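Local coordinates for protein inorganic polyphosphate/ATP-glucomannokinase (Arthrobacter sp., PDB 1WOQ) that transfers phosphate from inorganic polyphosphate or ATP to glucose and probably mannose, as a bacterial sugar kinase of the ROK family, at residues 201-204 / 205-209; 182-185 / 186-189; 129-133 / 134-138. All coordinates share one frame; numbering follows the deposited sequence.

Interaction 1: 201-204 / 205-209; sequences LLQR and YFSHV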
loop_
_atom_site.group_PDB
_atom_site.type_symbol
_atom_site.label_atom_id
_atom_site.label_comp_id
_atom_site.label_asym_id
_atom_site.label_seq_id
_atom_site.Cartn_x
_atom_site.Cartn_y
_atom_site.Cartn_z
ATOM N N LEU A 201 10.032 -19.035 -6.239
ATOM C CA LEU A 201 9.276 -18.680 -5.045
ATOM C C LEU A 201 7.946 -18.024 -5.407
ATOM O O LEU A 201 6.917 -18.307 -4.789
ATOM C CB LEU A 201 10.092 -17.724 -4.170
ATOM C CG LEU A 201 11.187 -18.356 -3.309
ATOM C CD1 LEU A 201 12.050 -17.265 -2.700
ATOM C CD2 LEU A 201 10.549 -19.199 -2.213
ATOM N N LEU A 202 7.960 -17.147 -6.405
ATOM C CA LEU A 202 6.737 -16.469 -6.813
ATOM C C LEU A 202 5.773 -17.429 -7.501
ATOM O O LEU A 202 4.561 -17.296 -7.354
ATOM C CB LEU A 202 7.053 -15.285 -7.733
ATOM C CG LEU A 202 7.880 -14.166 -7.091
ATOM C CD1 LEU A 202 8.027 -13.023 -8.080
ATOM C CD2 LEU A 202 7.200 -13.671 -5.817
ATOM N N GLN A 203 6.309 -18.389 -8.254
ATOM C CA GLN A 203 5.464 -19.377 -8.930
ATOM C C GLN A 203 4.683 -20.121 -7.855
ATOM O O GLN A 203 3.482 -20.359 -7.992
ATOM C CB GLN A 203 6.324 -20.371 -9.718
ATOM C CG GLN A 203 5.568 -21.579 -10.296
ATOM C CD GLN A 203 4.503 -21.192 -11.307
ATOM O OE1 GLN A 203 4.675 -20.249 -12.075
ATOM N NE2 GLN A 203 3.402 -21.935 -11.323
ATOM N N ARG A 204 5.380 -20.485 -6.785
ATOM C CA ARG A 204 4.761 -21.198 -5.675
ATOM C C ARG A 204 3.712 -20.334 -4.989
ATOM O O ARG A 204 2.594 -20.791 -4.734
ATOM C CB ARG A 204 5.819 -21.610 -4.646
ATOM C CG ARG A 204 5.263 -22.415 -3.474
ATOM C CD ARG A 204 4.665 -23.728 -3.959
ATOM N NE ARG A 204 3.237 -23.840 -3.676
ATOM C CZ ARG A 204 2.727 -24.195 -2.500
ATOM N NH1 ARG A 204 3.523 -24.480 -1.481
ATOM N NH2 ARG A 204 1.412 -24.265 -2.346
ATOM N N TYR A 205 4.073 -19.090 -4.689
ATOM C CA TYR A 205 3.154 -18.172 -4.014
ATOM C C TYR A 205 1.897 -17.889 -4.830
ATOM O O TYR A 205 0.776 -18.085 -4.350
ATOM C CB TYR A 205 3.852 -16.844 -3.698
ATOM C CG TYR A 205 2.966 -15.870 -2.945
ATOM C CD1 TYR A 205 2.788 -15.983 -1.566
ATOM C CD2 TYR A 205 2.267 -14.867 -3.618
ATOM C CE1 TYR A 205 1.930 -15.119 -0.873
ATOM C CE2 TYR A 205 1.409 -14.004 -2.938
ATOM C CZ TYR A 205 1.244 -14.137 -1.566
ATOM O OH TYR A 205 0.378 -13.298 -0.892
ATOM N N PHE A 206 2.074 -17.430 -6.065
ATOM C CA PHE A 206 0.923 -17.113 -6.897
ATOM C C PHE A 206 0.068 -18.316 -7.271
ATOM O O PHE A 206 -1.154 -18.197 -7.344
ATOM C CB PHE A 206 1.354 -16.350 -8.153
ATOM C CG PHE A 206 1.734 -14.924 -7.881
ATOM C CD1 PHE A 206 3.067 -14.558 -7.743
ATOM C CD2 PHE A 206 0.751 -13.950 -7.719
ATOM C CE1 PHE A 206 3.418 -13.240 -7.448
ATOM C CE2 PHE A 206 1.090 -12.631 -7.425
ATOM C CZ PHE A 206 2.429 -12.277 -7.288
ATOM N N SER A 207 0.686 -19.471 -7.499
ATOM C CA SER A 207 -0.107 -20.648 -7.837
ATOM C C SER A 207 -0.916 -21.078 -6.611
ATOM O O SER A 207 -2.040 -21.561 -6.737
ATOM C CB SER A 207 0.789 -21.797 -8.333
ATOM O OG SER A 207 1.668 -22.251 -7.329
ATOM N N HIS A 208 -0.355 -20.892 -5.420
ATOM C CA HIS A 208 -1.077 -21.251 -4.203
ATOM C C HIS A 208 -2.266 -20.312 -4.014
ATOM O O HIS A 208 -3.383 -20.759 -3.762
ATOM C CB HIS A 208 -0.169 -21.161 -2.974
ATOM C CG HIS A 208 -0.865 -21.498 -1.691
ATOM N ND1 HIS A 208 -0.932 -20.627 -0.625
ATOM C CD2 HIS A 208 -1.535 -22.610 -1.308
ATOM C CE1 HIS A 208 -1.611 -21.188 0.360
ATOM N NE2 HIS A 208 -1.989 -22.392 -0.030
ATOM N N VAL A 209 -2.024 -19.011 -4.146
ATOM C CA VAL A 209 -3.086 -18.020 -3.979
ATOM C C VAL A 209 -4.145 -18.193 -5.073
ATOM O O VAL A 209 -5.334 -17.968 -4.853
ATOM C CB VAL A 209 -2.503 -16.588 -4.018
ATOM C CG1 VAL A 209 -3.623 -15.554 -3.952
ATOM C CG2 VAL A 209 -1.545 -16.394 -2.838
HETATM O O HOH W 1 3.348 -24.224 -9.625
HETATM O O HOH W 2 1.036 -23.885 -5.224
#

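Interaction 2: 182-185 / 186-189; sequences KASA and VARE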
loop_
_atom_site.group_PDB
_atom_site.type_symbol
_atom_site.label_atom_id
_atom_site.label_comp_id
_atom_site.label_asym_id
_atom_site.label_seq_id
_atom_site.Cartn_x
_atom_site.Cartn_y
_atom_site.Cartn_z
ATOM N N LYS A 182 10.138 -15.254 3.089
ATOM C CA LYS A 182 10.919 -15.876 2.025
ATOM C C LYS A 182 10.757 -15.226 0.647
ATOM O O LYS A 182 11.667 -15.296 -0.184
ATOM C CB LYS A 182 10.556 -17.361 1.909
ATOM C CG LYS A 182 11.060 -18.226 3.053
ATOM C CD LYS A 182 12.577 -18.316 3.036
ATOM C CE LYS A 182 13.092 -19.243 4.126
ATOM N NZ LYS A 182 14.572 -19.409 4.048
ATOM N N ALA A 183 9.618 -14.578 0.409
ATOM C CA ALA A 183 9.356 -13.992 -0.903
ATOM C C ALA A 183 9.224 -12.474 -1.025
ATOM O O ALA A 183 8.863 -11.979 -2.089
ATOM C CB ALA A 183 8.115 -14.659 -1.509
ATOM N N SER A 184 9.499 -11.730 0.041
ATOM C CA SER A 184 9.413 -10.274 -0.050
ATOM C C SER A 184 10.623 -9.803 -0.855
ATOM O O SER A 184 11.538 -10.585 -1.123
ATOM C CB SER A 184 9.454 -9.638 1.339
ATOM O OG SER A 184 10.708 -9.871 1.958
ATOM N N ALA A 185 10.629 -8.534 -1.245
ATOM C CA ALA A 185 11.749 -7.994 -2.009
ATOM C C ALA A 185 13.004 -8.064 -1.147
ATOM O O ALA A 185 14.107 -8.308 -1.641
ATOM C CB ALA A 185 11.464 -6.554 -2.410
ATOM N N VAL A 186 12.822 -7.855 0.151
ATOM C CA VAL A 186 13.926 -7.897 1.099
ATOM C C VAL A 186 14.495 -9.310 1.213
ATOM O O VAL A 186 15.711 -9.507 1.182
ATOM C CB VAL A 186 13.459 -7.413 2.489
ATOM C CG1 VAL A 186 14.476 -7.792 3.554
ATOM C CG2 VAL A 186 13.254 -5.900 2.460
ATOM N N ALA A 187 13.613 -10.296 1.335
ATOM C CA ALA A 187 14.043 -11.685 1.457
ATOM C C ALA A 187 14.858 -12.127 0.245
ATOM O O ALA A 187 15.818 -12.887 0.379
ATOM C CB ALA A 187 12.822 -12.596 1.633
ATOM N N ARG A 188 14.481 -11.648 -0.937
ATOM C CA ARG A 188 15.188 -12.015 -2.162
ATOM C C ARG A 188 16.664 -11.637 -2.083
ATOM O O ARG A 188 17.539 -12.428 -2.442
ATOM C CB ARG A 188 14.568 -11.321 -3.374
ATOM C CG ARG A 188 15.169 -11.767 -4.710
ATOM C CD ARG A 188 14.684 -10.898 -5.861
ATOM N NE ARG A 188 15.454 -9.662 -5.986
ATOM C CZ ARG A 188 16.611 -9.558 -6.635
ATOM N NH1 ARG A 188 17.237 -8.390 -6.690
ATOM N NH2 ARG A 188 17.138 -10.615 -7.245
ATOM N N GLU A 189 16.933 -10.421 -1.620
ATOM C CA GLU A 189 18.305 -9.937 -1.500
ATOM C C GLU A 189 19.044 -10.639 -0.371
ATOM O O GLU A 189 20.199 -11.036 -0.530
ATOM C CB GLU A 189 18.308 -8.422 -1.264
ATOM C CG GLU A 189 19.696 -7.790 -1.121
ATOM C CD GLU A 189 20.418 -8.216 0.144
ATOM O OE1 GLU A 189 19.782 -8.212 1.216
ATOM O OE2 GLU A 189 21.621 -8.548 0.070
#

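Interaction 3: 129-133 / 134-138; sequences LAEAR and YGAGA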
loop_
_atom_site.group_PDB
_atom_site.type_symbol
_atom_site.label_atom_id
_atom_site.label_comp_id
_atom_site.label_asym_id
_atom_site.label_seq_id
_atom_site.Cartn_x
_atom_site.Cartn_y
_atom_site.Cartn_z
ATOM N N LEU A 129 -7.143 0.153 -3.995
ATOM C CA LEU A 129 -8.189 1.112 -4.352
ATOM C C LEU A 129 -7.746 1.896 -5.580
ATOM O O LEU A 129 -8.526 2.117 -6.515
ATOM C CB LEU A 129 -8.450 2.091 -3.203
ATOM C CG LEU A 129 -9.160 1.586 -1.948
ATOM C CD1 LEU A 129 -9.144 2.673 -0.873
ATOM C CD2 LEU A 129 -10.586 1.197 -2.297
ATOM N N ALA A 130 -6.486 2.321 -5.572
ATOM C CA ALA A 130 -5.935 3.082 -6.683
ATOM C C ALA A 130 -5.915 2.268 -7.979
ATOM O O ALA A 130 -6.294 2.776 -9.028
ATOM C CB ALA A 130 -4.533 3.565 -6.341
ATOM N N GLU A 131 -5.471 1.014 -7.910
ATOM C CA GLU A 131 -5.425 0.170 -9.105
ATOM C C GLU A 131 -6.821 -0.136 -9.627
ATOM O O GLU A 131 -7.031 -0.233 -10.836
ATOM C CB GLU A 131 -4.697 -1.152 -8.824
ATOM C CG GLU A 131 -3.195 -1.031 -8.662
ATOM C CD GLU A 131 -2.519 -0.390 -9.866
ATOM O OE1 GLU A 131 -2.716 -0.878 -11.000
ATOM O OE2 GLU A 131 -1.788 0.599 -9.674
ATOM N N ALA A 132 -7.772 -0.299 -8.714
ATOM C CA ALA A 132 -9.147 -0.604 -9.091
ATOM C C ALA A 132 -9.822 0.567 -9.800
ATOM O O ALA A 132 -10.585 0.381 -10.757
ATOM C CB ALA A 132 -9.950 -0.989 -7.850
ATOM N N ARG A 133 -9.525 1.774 -9.335
ATOM C CA ARG A 133 -10.127 2.986 -9.883
ATOM C C ARG A 133 -9.389 3.638 -11.047
ATOM O O ARG A 133 -10.020 4.088 -12.008
ATOM C CB ARG A 133 -10.307 4.010 -8.755
ATOM C CG ARG A 133 -10.597 5.435 -9.207
ATOM C CD ARG A 133 -11.932 5.569 -9.915
ATOM N NE ARG A 133 -12.130 6.933 -10.401
ATOM C CZ ARG A 133 -13.235 7.366 -10.996
ATOM N NH1 ARG A 133 -13.317 8.626 -11.403
ATOM N NH2 ARG A 133 -14.259 6.544 -11.183
ATOM N N TYR A 134 -8.062 3.680 -10.969
ATOM C CA TYR A 134 -7.254 4.328 -12.000
ATOM C C TYR A 134 -6.224 3.439 -12.682
ATOM O O TYR A 134 -5.561 3.881 -13.623
ATOM C CB TYR A 134 -6.493 5.508 -11.389
ATOM C CG TYR A 134 -7.337 6.462 -10.583
ATOM C CD1 TYR A 134 -8.229 7.333 -11.209
ATOM C CD2 TYR A 134 -7.225 6.516 -9.192
ATOM C CE1 TYR A 134 -8.988 8.238 -10.468
ATOM C CE2 TYR A 134 -7.976 7.414 -8.445
ATOM C CZ TYR A 134 -8.856 8.274 -9.090
ATOM O OH TYR A 134 -9.595 9.172 -8.354
ATOM N N GLY A 135 -6.074 2.205 -12.213
ATOM C CA GLY A 135 -5.062 1.335 -12.784
ATOM C C GLY A 135 -5.481 0.064 -13.497
ATOM O O GLY A 135 -6.500 0.018 -14.181
ATOM N N ALA A 136 -4.669 -0.974 -13.322
ATOM C CA ALA A 136 -4.883 -2.267 -13.965
ATOM C C ALA A 136 -6.152 -3.019 -13.571
ATOM O O ALA A 136 -6.489 -4.034 -14.187
ATOM C CB ALA A 136 -3.659 -3.153 -13.733
ATOM N N GLY A 137 -6.858 -2.533 -12.556
ATOM C CA GLY A 137 -8.078 -3.204 -12.138
ATOM C C GLY A 137 -9.356 -2.575 -12.667
ATOM O O GLY A 137 -10.441 -3.148 -12.543
ATOM N N ALA A 138 -9.236 -1.393 -13.259
ATOM C CA ALA A 138 -10.402 -0.695 -13.785
ATOM C C ALA A 138 -11.115 -1.535 -14.838
ATOM O O ALA A 138 -10.484 -2.049 -15.758
ATOM C CB ALA A 138 -9.984 0.654 -14.383
HETATM O O HOH W 3 -12.745 -1.437 -10.625
#

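Interaction 1: 201-204 / 205-209
Ser207 reaches back one turn to Gln203 and Leu202 packs alongside Phe206 in the middle of helix 195-213, an alpha helix of the actin-like ATPase fold to which ROK kinases belong. On the buried side Leu202 and Phe206 lie side by side and point the same way. CB of Leu202 approaches CD1 of Phe206 at 4.1 Å, and the Leu202 carbonyl oxygen stands at the edge of the Phe206 ring, near its plane. CD2 of Tyr205 sits over the centre of one face of that ring, and Phe218 of strand 217-221 meets it edge-to-face.

The polar side is built differently. In Ser207 the hydroxyl is turned between its own backbone N and carbonyl carbon (chi1 64°), which brings OG to 2.7 Å from Gln203 O as the donor of a hydrogen bond. The same oxygen also accepts from Ser207 N at 3.0 Å, so two donors of one residue grip it. Farther round, Arg204 and His208 meet at a slant, guanidinium and imidazole planes 74° apart, with NH2 of Arg204 3.5 Å from CD2 of His208. Setting CG of Arg204 opposite the backbone N (chi1 -178°) and bending at chi2 and chi3 carries the guanidinium to the next turn, NH2 beside His208; NH1 ends in a salt bridge with Asp175, and OE1 of Gln203 is taken by the backbone N of Arg236. One water lies in the guanidinium plane, accepting from Arg204 NE at 2.7 Å and donating to Ser207 OG at 2.7 Å.

Interaction 2: 182-185 / 186-189
Ser184 accepts a hydrogen bond through its side chain from the backbone N of Ala187, the N-cap arrangement at the start of helix 185-190. The distance from Ala187 N to Ser184 OG is 3.0 Å and the bond is fairly straight, 162° at the hydrogen. OG stands between the serine's own backbone N and carbonyl carbon (chi1 65°), and from there it faces the first turn, while it also bonds to O of Glu180, a residue of the glucose pocket one turn back in helix 179-183. One hydroxyl thus ties that helix to the first turn of the next.

The tight part gathers round Ala187. Its methyl CB points at the preceding segment and rests 3.5 Å from Lys182 O, with Ser184 OG equally near the same carbon. Just beside this, Arg188 N donates to Ser184 O at 3.1 Å, the first regular bond of the new helix.

The outer side is looser. Val186 and Glu189 are exposed; Val186 brings its CB to 3.7 Å from Ser184 OG, whereas the Glu189 carboxylate leads away. Arg188 likewise carries its guanidinium off, to a cation-pi contact with Trp195.

Helix 185-190 follows helix 179-183 almost directly and precedes helix 195-213, to which the corner is fastened by a hydrogen bond between Ala183 O and Tyr198 OH. A backbone bond joins Ala185 to Gly150, just past strand 143-149.

Interaction 3: 129-133 / 134-138
Glu131 grips the backbone that follows it at two points, through its carbonyl oxygen and through its carboxylate. Glu131 O accepts from Gly137 N at 2.9 Å, the donor lying above the carbonyl plane, and weakly from Gly135 N. Glu131 OE1 takes Ala136 N at 3.0 Å, met from above the carboxylate plane. The side chain reaches it by setting CG anti to the carbonyl carbon (chi1 -72°) and bending again at chi2, which folds OE1 back to the amide. Close by, Tyr134 N donates to Ala130 O at 2.8 Å.

What Glu131 holds is a type I beta turn from Gly135 to Ala138, laid against helix 123-134 and leading on toward strand 143-149. At its exit, CA of Ala138 makes a C-H...O contact of 3.2 Å with Ala132 O.

Farther out, OE1 of Glu131 is shared between Ala136 N and the backbone N of Val245, while OE2 accepts from Leu246 N; three backbone N-H groups therefore fix the buried carboxylate. Tyr134 is anchored separately: its OH bonds to Leu31 O, and its ring touches Val253 and Ile257 of helix 250-262. Were this tyrosine an alanine, Leu31 O would probably lose its partner and a gap would be likely to open against helix 250-262. Beside the ring, the guanidinium of Arg133 turns an edge to Tyr134, the two planes 80° apart.

Along the chain the order is interaction 3, interaction 2, interaction 1. Interactions 1 and 2 are neighbours, with centres about 14 Å apart and CD1 of Leu201 touching Lys182 O at 3.2 Å; helices 179-183 and 185-190 of interaction 2 are followed by helix 195-213 of interaction 1. Interaction 3 stands apart, its centre about 23 Å from that of interaction 1 and about 26 Å from that of interaction 2. Strand 217-221 is shared by interactions 1 and 3: Phe206 and Val209 pack on it, and on 143-149, while Glu131 and Ala136 reach Ile219. The bound glucose lies about 8 Å from the Ser184 side chain, about 9 Å from that of Tyr205 and about 13 Å from that of Glu131.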